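Polysaccharide deacetylase-like protein (Bacillus anthracis, PDB 4V33) is a zinc-binding putative polysaccharide deacetylase that carries a fibronectin type III domain and is required for osmotic stability and maintenance of cell shape. Local coordinates at residues 52-57 with 136-141; 61-66 with 77-82; 142-147 with 191-196; 46-51 with 65-70. All coordinates share one frame; numbering follows the deposited sequence.

In the fold
Contacts 1, 2 and 4 lie in the fibronectin type III β-sandwich, and contact 3 lies at the start of the deacetylase domain. Contact 4 (46-51 with 65-70) pairs the edge strand 48-51 with strand 60-66. Contact 2, its centre about 12 Å away, carries strand 60-66 across the sandwich to strand 74-81, and is nested inside the loop closed by contact 1. Contact 1, centred about 11 Å from contact 2, packs the loop after strand 48-51 on the end of strand 130-140. The chain then runs directly into contact 3, about 15 Å from contact 1 between centres, where E141 and N194 are hydrogen-bonded. Contacts 1 and 3 thus follow the chain from one domain into the other.

Contact 1 (52-57 with 136-141); sequences NPITHE and SAITFE
I54 lays its terminal methyl over the end of strand 130-140, placing it over the rim of one face of the F140 ring and against the flank of I138. CD1 of I54 stands 4.2 Å from CE2 of F140, above the ring plane and displaced from its centre. The same methyl lies 3.8 Å from CG1 of I138, whose side chain it crosses at a slant, and comes as near as 3.3 Å to the carbonyl O of T139. A single methyl thus touches I138, the F140 ring and the T139 carbonyl between them. The torsions explain its reach: CG1 of I54 sits between its own N and carbonyl carbon (chi1 54°), and the chain is extended from there (chi2 173°), which carries CD1 out to the strand.

Further along, the loop and the strand end meet through CB of H56 and CB of E141, 4.0 Å apart, while the imidazole and the carboxylate both lead away from this meeting point. The backbones are joined through one water. It donates to the O of T55 and to the O of T139, and accepts from N of E141 at 2.9 Å, so three backbone groups are bridged. Within the loop, N of E57 bonds to OG1 of T55 in an ST turn. The carboxylate of E141 turns to N194, and I138 also packs on F117 and I119 of strand 115-124. The loop between strands 48-51 and 60-66 thus lies against the last residues of strand 130-140, at the end of the sandwich where the chain leaves for the catalytic domain.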
# COMPACT_ATOMS: atom_id res chain seq x y z
N ASN A 52 11.97 -0.50 23.17
CA ASN A 52 13.02 -1.37 22.67
C ASN A 52 12.91 -1.51 21.16
O ASN A 52 11.81 -1.62 20.63
CB ASN A 52 12.95 -2.75 23.34
CG ASN A 52 13.14 -2.67 24.84
OD1 ASN A 52 13.63 -1.67 25.37
ND2 ASN A 52 12.76 -3.74 25.54
N PRO A 53 14.05 -1.47 20.46
CA PRO A 53 14.05 -1.51 18.99
C PRO A 53 13.25 -2.67 18.42
O PRO A 53 13.28 -3.77 18.98
CB PRO A 53 15.53 -1.68 18.65
CG PRO A 53 16.25 -1.04 19.79
CD PRO A 53 15.41 -1.33 21.01
N ILE A 54 12.54 -2.42 17.33
CA ILE A 54 11.80 -3.48 16.66
C ILE A 54 12.20 -3.54 15.20
O ILE A 54 12.82 -2.61 14.68
CB ILE A 54 10.28 -3.26 16.75
CG1 ILE A 54 9.90 -1.87 16.23
CG2 ILE A 54 9.81 -3.46 18.18
CD1 ILE A 54 8.40 -1.64 16.12
N THR A 55 11.86 -4.64 14.55
CA THR A 55 12.05 -4.78 13.11
C THR A 55 10.71 -5.14 12.50
O THR A 55 9.71 -5.25 13.22
CB THR A 55 13.06 -5.89 12.76
OG1 THR A 55 12.49 -7.17 13.07
CG2 THR A 55 14.36 -5.70 13.52
N HIS A 56 10.67 -5.32 11.19
CA HIS A 56 9.41 -5.65 10.51
C HIS A 56 8.84 -6.99 10.96
O HIS A 56 7.65 -7.26 10.77
CB HIS A 56 9.60 -5.64 8.99
CG HIS A 56 10.54 -6.70 8.49
ND1 HIS A 56 11.91 -6.55 8.50
CD2 HIS A 56 10.30 -7.93 7.96
CE1 HIS A 56 12.48 -7.63 8.00
NE2 HIS A 56 11.53 -8.48 7.67
N GLU A 57 9.68 -7.82 11.57
CA GLU A 57 9.25 -9.13 12.05
C GLU A 57 8.76 -9.10 13.49
O GLU A 57 8.19 -10.08 13.97
CB GLU A 57 10.39 -10.15 11.91
CG GLU A 57 10.80 -10.43 10.47
CD GLU A 57 11.92 -11.44 10.37
OE1 GLU A 57 13.03 -11.16 10.87
OE2 GLU A 57 11.69 -12.53 9.79
N SER A 136 3.36 9.83 21.12
CA SER A 136 4.25 9.22 20.15
C SER A 136 3.47 8.16 19.39
O SER A 136 2.25 8.11 19.45
CB SER A 136 5.47 8.61 20.84
OG SER A 136 6.48 8.27 19.89
N ALA A 137 4.21 7.32 18.67
CA ALA A 137 3.62 6.22 17.94
C ALA A 137 4.65 5.11 17.78
O ALA A 137 5.86 5.35 17.88
CB ALA A 137 3.13 6.69 16.57
N ILE A 138 4.15 3.91 17.56
CA ILE A 138 4.99 2.77 17.24
C ILE A 138 4.35 2.03 16.07
O ILE A 138 3.13 1.87 16.02
CB ILE A 138 5.17 1.83 18.44
CG1 ILE A 138 6.09 0.66 18.07
CG2 ILE A 138 3.82 1.34 18.97
CD1 ILE A 138 6.54 -0.14 19.27
N THR A 139 5.17 1.59 15.12
CA THR A 139 4.64 0.93 13.94
C THR A 139 5.19 -0.48 13.77
O THR A 139 6.39 -0.69 13.65
CB THR A 139 4.93 1.74 12.66
OG1 THR A 139 4.30 3.02 12.76
CG2 THR A 139 4.40 1.00 11.43
N PHE A 140 4.27 -1.45 13.78
CA PHE A 140 4.59 -2.83 13.43
C PHE A 140 4.22 -3.03 11.97
O PHE A 140 3.04 -3.12 11.62
CB PHE A 140 3.82 -3.80 14.35
CG PHE A 140 4.29 -3.76 15.78
CD1 PHE A 140 3.76 -2.84 16.67
CD2 PHE A 140 5.28 -4.62 16.22
CE1 PHE A 140 4.21 -2.79 17.98
CE2 PHE A 140 5.73 -4.57 17.52
CZ PHE A 140 5.20 -3.65 18.40
N GLU A 141 5.24 -3.07 11.11
CA GLU A 141 5.03 -3.03 9.66
C GLU A 141 4.02 -4.05 9.16
O GLU A 141 4.09 -5.23 9.51
CB GLU A 141 6.35 -3.23 8.91
CG GLU A 141 7.33 -2.08 9.06
CD GLU A 141 6.83 -0.78 8.44
OE1 GLU A 141 5.93 -0.83 7.58
OE2 GLU A 141 7.33 0.30 8.84
O HOH W 1 7.83 -3.14 12.43

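Contact 2 (61-66 with 77-82); sequences TTIHMT and YKIWRT
Y77 pushes its ring between I63 and M65, and this is the dense part of the contact. CG2 of I63 lies 3.8 Å from CE1 of Y77, and in the conformer described CE of M65 approaches the same CE1 at 3.9 Å; both methyls come in obliquely to the ring. Each of these side chains runs past the tyrosine in the opposite direction, so they meet it near CE1, at the hydroxyl end of the ring. The methionine chain leaves with CG anti to the backbone N (chi1 -177°) and bends back to bring CE to the ring, a detail that is less certain because M65 also has a second conformer. The tyrosine hydroxyl passes beyond the methyls to the backbone of strand 60-66, with OH 3.8 Å from N of M65, a packing distance; its hydrogen bond is to O of F101.

The two strands belong to opposite sheets of the fibronectin type III sandwich. Their short axes are 11.2 Å apart at closest and their directions differ by 138°, a spacing that side chains must fill, as the 9.5 Å between CA of I63 and CA of Y77 confirms. I63, M65, Y77 and I79 all point into this interior, where M65 also meets A121 and L133.

Toward I79 the packing thins. CD1 of I63 and CD1 of I79 are 4.3 Å apart, and I79 gives the contact far less surface than Y77. On the outer side of strand 60-66, H64 directs its CB away from strand 74-81 and is partly exposed, flanking S50 of the neighbouring strand.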
# COMPACT_ATOMS: atom_id res chain seq x y z
N THR A 61 7.33 -5.43 22.16
CA THR A 61 8.44 -4.63 22.65
C THR A 61 8.10 -4.16 24.06
O THR A 61 7.10 -4.59 24.64
CB THR A 61 8.70 -3.39 21.76
OG1 THR A 61 9.87 -2.71 22.22
CG2 THR A 61 7.51 -2.44 21.78
N THR A 62 8.94 -3.29 24.62
CA THR A 62 8.65 -2.68 25.90
C THR A 62 8.76 -1.17 25.78
O THR A 62 9.74 -0.65 25.25
CB THR A 62 9.61 -3.18 27.00
OG1 THR A 62 9.51 -4.60 27.10
CG2 THR A 62 9.26 -2.55 28.34
N ILE A 63 7.74 -0.47 26.26
CA ILE A 63 7.70 0.99 26.22
C ILE A 63 8.24 1.57 27.53
O ILE A 63 7.99 1.02 28.60
CB ILE A 63 6.26 1.49 25.97
CG1 ILE A 63 5.75 0.99 24.61
CG2 ILE A 63 6.18 3.01 26.04
CD1 ILE A 63 4.25 1.14 24.42
N HIS A 64 9.00 2.66 27.43
CA HIS A 64 9.51 3.33 28.62
C HIS A 64 9.29 4.83 28.51
O HIS A 64 9.09 5.35 27.41
CB HIS A 64 11.01 3.08 28.77
CG HIS A 64 11.40 1.64 28.76
ND1 HIS A 64 11.38 0.85 29.89
CD2 HIS A 64 11.82 0.84 27.75
CE1 HIS A 64 11.78 -0.37 29.59
NE2 HIS A 64 12.05 -0.40 28.29
N MET A 65 9.35 5.51 29.65
CA MET A 65 9.37 6.96 29.63
C MET A 65 10.62 7.50 30.31
O MET A 65 11.04 6.99 31.35
CB MET A 65 8.14 7.55 30.33
CG MET A 65 8.10 9.07 30.27
SD MET A 65 6.97 9.70 29.03
CE MET A 65 5.67 8.53 29.30
N THR A 66 11.20 8.53 29.72
CA THR A 66 12.32 9.22 30.33
C THR A 66 12.06 10.72 30.35
O THR A 66 11.04 11.18 29.84
CB THR A 66 13.64 8.93 29.59
OG1 THR A 66 13.46 9.18 28.19
CG2 THR A 66 14.05 7.49 29.79
N TYR A 77 -0.80 4.99 29.66
CA TYR A 77 -0.59 5.07 28.22
C TYR A 77 -1.89 4.77 27.50
O TYR A 77 -2.38 3.64 27.53
CB TYR A 77 0.45 4.04 27.76
CG TYR A 77 1.83 4.18 28.38
CD1 TYR A 77 2.79 4.98 27.79
CD2 TYR A 77 2.17 3.47 29.52
CE1 TYR A 77 4.06 5.10 28.33
CE2 TYR A 77 3.45 3.58 30.08
CZ TYR A 77 4.39 4.40 29.47
OH TYR A 77 5.66 4.52 30.00
N LYS A 78 -2.45 5.78 26.84
CA LYS A 78 -3.64 5.57 26.02
C LYS A 78 -3.16 5.16 24.64
O LYS A 78 -2.39 5.89 24.00
CB LYS A 78 -4.49 6.83 25.93
CG LYS A 78 -5.76 6.64 25.09
CD LYS A 78 -6.47 7.95 24.82
CE LYS A 78 -7.05 8.54 26.09
NZ LYS A 78 -7.85 9.78 25.81
N ILE A 79 -3.59 3.99 24.19
CA ILE A 79 -3.07 3.43 22.95
C ILE A 79 -4.21 2.98 22.06
O ILE A 79 -5.19 2.39 22.53
CB ILE A 79 -2.13 2.24 23.22
CG1 ILE A 79 -0.99 2.67 24.14
CG2 ILE A 79 -1.58 1.67 21.91
CD1 ILE A 79 0.01 1.57 24.45
N TRP A 80 -4.09 3.29 20.77
CA TRP A 80 -5.03 2.79 19.78
C TRP A 80 -4.34 2.58 18.45
O TRP A 80 -3.30 3.18 18.17
CB TRP A 80 -6.22 3.73 19.61
CG TRP A 80 -5.93 5.04 18.96
CD1 TRP A 80 -6.12 5.37 17.64
CD2 TRP A 80 -5.44 6.23 19.59
NE1 TRP A 80 -5.76 6.68 17.42
CE2 TRP A 80 -5.35 7.23 18.60
CE3 TRP A 80 -5.07 6.54 20.91
CZ2 TRP A 80 -4.89 8.52 18.88
CZ3 TRP A 80 -4.62 7.83 21.18
CH2 TRP A 80 -4.54 8.79 20.17
N ARG A 81 -4.94 1.73 17.62
CA ARG A 81 -4.46 1.57 16.26
C ARG A 81 -5.05 2.66 15.41
O ARG A 81 -6.27 2.83 15.39
CB ARG A 81 -4.94 0.24 15.70
CG ARG A 81 -4.20 -0.93 16.22
CD ARG A 81 -4.60 -2.21 15.51
NE ARG A 81 -4.15 -2.27 14.12
CZ ARG A 81 -4.97 -2.23 13.07
NH1 ARG A 81 -6.27 -2.10 13.26
NH2 ARG A 81 -4.48 -2.32 11.84
N THR A 82 -4.20 3.38 14.69
CA THR A 82 -4.65 4.45 13.82
C THR A 82 -5.77 3.99 12.89
O THR A 82 -6.77 4.69 12.70
CB THR A 82 -3.48 5.00 13.01
OG1 THR A 82 -2.51 5.54 13.91
CG2 THR A 82 -3.94 6.08 12.05

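Contact 3 (142-147 with 191-196); sequences QKVPVL and GDINKV
Q142 grips the 191-196 loop with its side-chain amide and its backbone. NE2 donates to two carbonyls, O of I193 at 2.9 Å and O of V196 at 3.0 Å. Both acceptors lie in the plane of the Q142 amide, and the bond to V196 meets its oxygen almost head-on, with a C=O...N angle of 175°; using both N-H groups in this way fixes the rotation of the amide. The extended chain beyond CG (chi2 -162°) takes NE2 across to the loop. N of Q142 donates as well, to OD1 of N194 at 2.9 Å, in the carbonyl plane, and the same OD1 rests 3.4 Å from CG of Q142.

These bonds join the connection entering strand 146-149, which belongs to the parallel sheet of the deacetylase domain, to the loop that leads into strand 199-206 of the same sheet. Beside these polar contacts, CG2 of V144 lies 4.0 Å from CD1 of I193, the two side chains crossing at about a right angle.

In the second shell, the bond from ND2 of N194 to E141 orients the amide that offers OD1 to Q142. N of K195 bonds to O of D192 to close the loop's turn, and P199 and F201 of strand 199-206 pack on Q142 and V144.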
# COMPACT_ATOMS: atom_id res chain seq x y z
N GLN A 142 3.06 -3.58 8.38
CA GLN A 142 2.08 -4.45 7.75
C GLN A 142 2.52 -4.91 6.38
O GLN A 142 3.13 -4.16 5.62
CB GLN A 142 0.73 -3.73 7.61
CG GLN A 142 0.14 -3.29 8.91
CD GLN A 142 -1.34 -2.98 8.82
OE1 GLN A 142 -2.15 -3.61 9.50
NE2 GLN A 142 -1.70 -1.98 8.02
N LYS A 143 2.19 -6.16 6.06
CA LYS A 143 2.42 -6.66 4.71
C LYS A 143 1.42 -6.02 3.76
O LYS A 143 0.28 -5.70 4.14
CB LYS A 143 2.31 -8.19 4.68
CG LYS A 143 0.90 -8.73 4.88
CD LYS A 143 0.91 -10.23 5.11
CE LYS A 143 -0.50 -10.78 5.26
NZ LYS A 143 -1.23 -10.15 6.39
N VAL A 144 1.84 -5.83 2.52
CA VAL A 144 1.01 -5.17 1.53
C VAL A 144 1.03 -5.99 0.24
O VAL A 144 2.00 -5.96 -0.50
CB VAL A 144 1.55 -3.76 1.21
CG1 VAL A 144 0.66 -3.06 0.20
CG2 VAL A 144 1.66 -2.91 2.49
N PRO A 145 -0.04 -6.76 -0.00
CA PRO A 145 -0.11 -7.45 -1.29
C PRO A 145 -0.37 -6.45 -2.41
O PRO A 145 -1.21 -5.56 -2.29
CB PRO A 145 -1.29 -8.41 -1.14
CG PRO A 145 -2.09 -7.89 0.04
CD PRO A 145 -1.15 -7.09 0.90
N VAL A 146 0.37 -6.63 -3.50
CA VAL A 146 0.23 -5.79 -4.68
C VAL A 146 -0.21 -6.72 -5.82
O VAL A 146 0.60 -7.47 -6.36
CB VAL A 146 1.54 -5.07 -5.02
CG1 VAL A 146 1.37 -4.17 -6.25
CG2 VAL A 146 2.01 -4.25 -3.81
N LEU A 147 -1.50 -6.69 -6.13
CA LEU A 147 -2.07 -7.58 -7.14
C LEU A 147 -1.70 -7.15 -8.55
O LEU A 147 -1.68 -5.95 -8.85
CB LEU A 147 -3.59 -7.60 -7.03
CG LEU A 147 -4.16 -8.18 -5.73
CD1 LEU A 147 -5.63 -7.81 -5.57
CD2 LEU A 147 -4.00 -9.69 -5.76
N GLY A 191 2.15 6.47 2.10
CA GLY A 191 2.35 6.85 3.48
C GLY A 191 1.27 6.36 4.43
O GLY A 191 1.41 6.52 5.65
N ASP A 192 0.21 5.76 3.90
CA ASP A 192 -0.91 5.31 4.72
C ASP A 192 -0.98 3.80 4.91
O ASP A 192 -1.94 3.30 5.52
CB ASP A 192 -2.24 5.78 4.13
CG ASP A 192 -2.42 7.28 4.18
OD1 ASP A 192 -1.77 7.95 5.02
OD2 ASP A 192 -3.24 7.79 3.38
N ILE A 193 -0.01 3.05 4.39
CA ILE A 193 -0.10 1.59 4.45
C ILE A 193 -0.22 1.02 5.87
O ILE A 193 -0.82 -0.03 6.07
CB ILE A 193 1.04 0.87 3.69
CG1 ILE A 193 2.40 1.28 4.25
CG2 ILE A 193 0.94 1.15 2.19
CD1 ILE A 193 3.54 0.38 3.76
N ASN A 194 0.33 1.73 6.86
CA ASN A 194 0.23 1.29 8.25
C ASN A 194 -0.88 2.00 9.02
O ASN A 194 -1.09 1.73 10.21
CB ASN A 194 1.57 1.46 8.96
CG ASN A 194 2.60 0.45 8.49
OD1 ASN A 194 2.37 -0.76 8.56
ND2 ASN A 194 3.73 0.94 7.98
N LYS A 195 -1.60 2.87 8.33
CA LYS A 195 -2.65 3.68 8.95
C LYS A 195 -4.06 3.18 8.60
O LYS A 195 -5.05 3.75 9.05
CB LYS A 195 -2.51 5.14 8.53
CG LYS A 195 -1.18 5.77 8.90
CD LYS A 195 -1.14 7.24 8.50
CE LYS A 195 0.26 7.82 8.64
NZ LYS A 195 0.75 7.81 10.04
N VAL A 196 -4.12 2.11 7.80
CA VAL A 196 -5.40 1.54 7.36
C VAL A 196 -5.43 0.05 7.61
O VAL A 196 -4.39 -0.59 7.76
CB VAL A 196 -5.66 1.79 5.86
CG1 VAL A 196 -5.61 3.29 5.56
CG2 VAL A 196 -4.67 1.00 4.98

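Contact 4 (46-51 with 65-70); sequences QGKISY and MTDIKD
K48 and T66 form a hydrogen-bonded antiparallel pair: N of K48 donates to O of T66 at 2.8 Å and N of T66 returns the bond to O of K48 at 3.0 Å. I49 and M65 follow as a non-hydrogen-bonded pair, their CA atoms 4.8 Å apart, with CA of M65 set against O of K48. Before K48, G47 adopts a positive phi (87°), a backbone conformation readily open to glycine. A water spans N of G47 and O of D67.

This is the open end of the β-hairpin of strands 48-51 and 60-66, at the edge of the fibronectin type III sandwich. Past the last strand pair, the amide of Q46 takes over. OE1 accepts from two successive backbone donors, N of K69 and N of D70, the latter at 2.9 Å, in the carbonyl plane and on a lone pair. NE2 bonds in turn, nearly straight (170°), to OD2 of D70 at 2.8 Å, which uses its anti lone pair. Gripped at both ends, the amide is held against rotation, while OD1 of D70 pairs with K125.

On the inner face CG1 of I49 meets CE of M65 in the conformer described. The aliphatic CG of K48 lies 3.3 Å from OD2 of D67, but NZ of K48 stays 6.6 Å from that OD2, so the charged atoms are not in contact. A second water joins O of K48, OG of S50 and OG1 of T66.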
# COMPACT_ATOMS: atom_id res chain seq x y z
N GLN A 46 5.93 17.35 28.45
CA GLN A 46 7.11 16.85 29.16
C GLN A 46 7.28 15.34 29.00
O GLN A 46 6.31 14.61 28.78
CB GLN A 46 7.07 17.23 30.65
CG GLN A 46 6.05 16.46 31.45
CD GLN A 46 6.13 16.73 32.94
OE1 GLN A 46 6.98 16.18 33.64
NE2 GLN A 46 5.23 17.58 33.44
N GLY A 47 8.53 14.89 29.11
CA GLY A 47 8.84 13.48 29.01
C GLY A 47 9.07 13.02 27.59
O GLY A 47 8.77 13.72 26.62
N LYS A 48 9.63 11.82 27.46
CA LYS A 48 9.88 11.23 26.15
C LYS A 48 9.52 9.76 26.20
O LYS A 48 9.94 9.04 27.10
CB LYS A 48 11.35 11.41 25.75
CG LYS A 48 11.77 12.86 25.56
CD LYS A 48 11.13 13.46 24.31
CE LYS A 48 11.78 12.92 23.04
NZ LYS A 48 11.27 13.60 21.81
N ILE A 49 8.73 9.33 25.23
CA ILE A 49 8.38 7.94 25.09
C ILE A 49 9.43 7.25 24.22
O ILE A 49 9.79 7.76 23.17
CB ILE A 49 7.01 7.78 24.41
CG1 ILE A 49 5.91 8.37 25.31
CG2 ILE A 49 6.73 6.32 24.08
CD1 ILE A 49 4.58 8.54 24.60
N SER A 50 9.93 6.12 24.69
CA SER A 50 10.80 5.29 23.86
C SER A 50 10.37 3.83 23.98
O SER A 50 9.50 3.50 24.78
CB SER A 50 12.26 5.45 24.25
OG SER A 50 12.48 5.00 25.58
N TYR A 51 10.97 2.97 23.17
CA TYR A 51 10.69 1.55 23.25
C TYR A 51 11.88 0.75 22.74
O TYR A 51 12.71 1.27 21.99
CB TYR A 51 9.42 1.19 22.46
CG TYR A 51 9.35 1.80 21.08
CD1 TYR A 51 9.91 1.15 19.98
CD2 TYR A 51 8.72 3.02 20.86
CE1 TYR A 51 9.85 1.70 18.71
CE2 TYR A 51 8.65 3.58 19.60
CZ TYR A 51 9.22 2.92 18.53
OH TYR A 51 9.16 3.46 17.26
N MET A 65 9.35 5.51 29.65
CA MET A 65 9.37 6.96 29.63
C MET A 65 10.62 7.50 30.31
O MET A 65 11.04 6.99 31.35
CB MET A 65 8.14 7.55 30.33
CG MET A 65 8.10 9.07 30.27
SD MET A 65 6.97 9.70 29.03
CE MET A 65 5.67 8.53 29.30
N THR A 66 11.20 8.53 29.72
CA THR A 66 12.32 9.22 30.33
C THR A 66 12.06 10.72 30.35
O THR A 66 11.04 11.18 29.84
CB THR A 66 13.64 8.93 29.59
OG1 THR A 66 13.46 9.18 28.19
CG2 THR A 66 14.05 7.49 29.79
N ASP A 67 12.98 11.47 30.97
CA ASP A 67 12.93 12.93 30.96
C ASP A 67 11.67 13.52 31.59
O ASP A 67 11.27 14.63 31.25
CB ASP A 67 13.10 13.46 29.53
CG ASP A 67 14.35 12.93 28.85
OD1 ASP A 67 15.35 12.67 29.55
OD2 ASP A 67 14.33 12.76 27.61
N ILE A 68 11.04 12.77 32.49
CA ILE A 68 9.87 13.29 33.20
C ILE A 68 10.33 14.31 34.23
O ILE A 68 11.29 14.07 34.96
CB ILE A 68 9.09 12.19 33.93
CG1 ILE A 68 8.63 11.12 32.95
CG2 ILE A 68 7.87 12.78 34.63
CD1 ILE A 68 7.78 10.04 33.59
N LYS A 69 9.63 15.44 34.30
CA LYS A 69 9.99 16.48 35.25
C LYS A 69 9.18 16.41 36.54
O LYS A 69 9.72 16.58 37.62
CB LYS A 69 9.90 17.86 34.61
CG LYS A 69 10.90 18.03 33.47
CD LYS A 69 12.30 17.61 33.92
CE LYS A 69 13.18 17.23 32.74
NZ LYS A 69 14.54 16.80 33.18
N ASP A 70 7.88 16.16 36.44
CA ASP A 70 7.05 16.00 37.63
C ASP A 70 7.34 14.69 38.36
O ASP A 70 7.73 13.69 37.74
CB ASP A 70 5.56 16.01 37.24
CG ASP A 70 4.96 17.41 37.25
OD1 ASP A 70 4.49 17.84 38.33
OD2 ASP A 70 4.93 18.06 36.19
O HOH W 2 10.76 16.53 29.75
O HOH W 3 12.21 7.23 26.92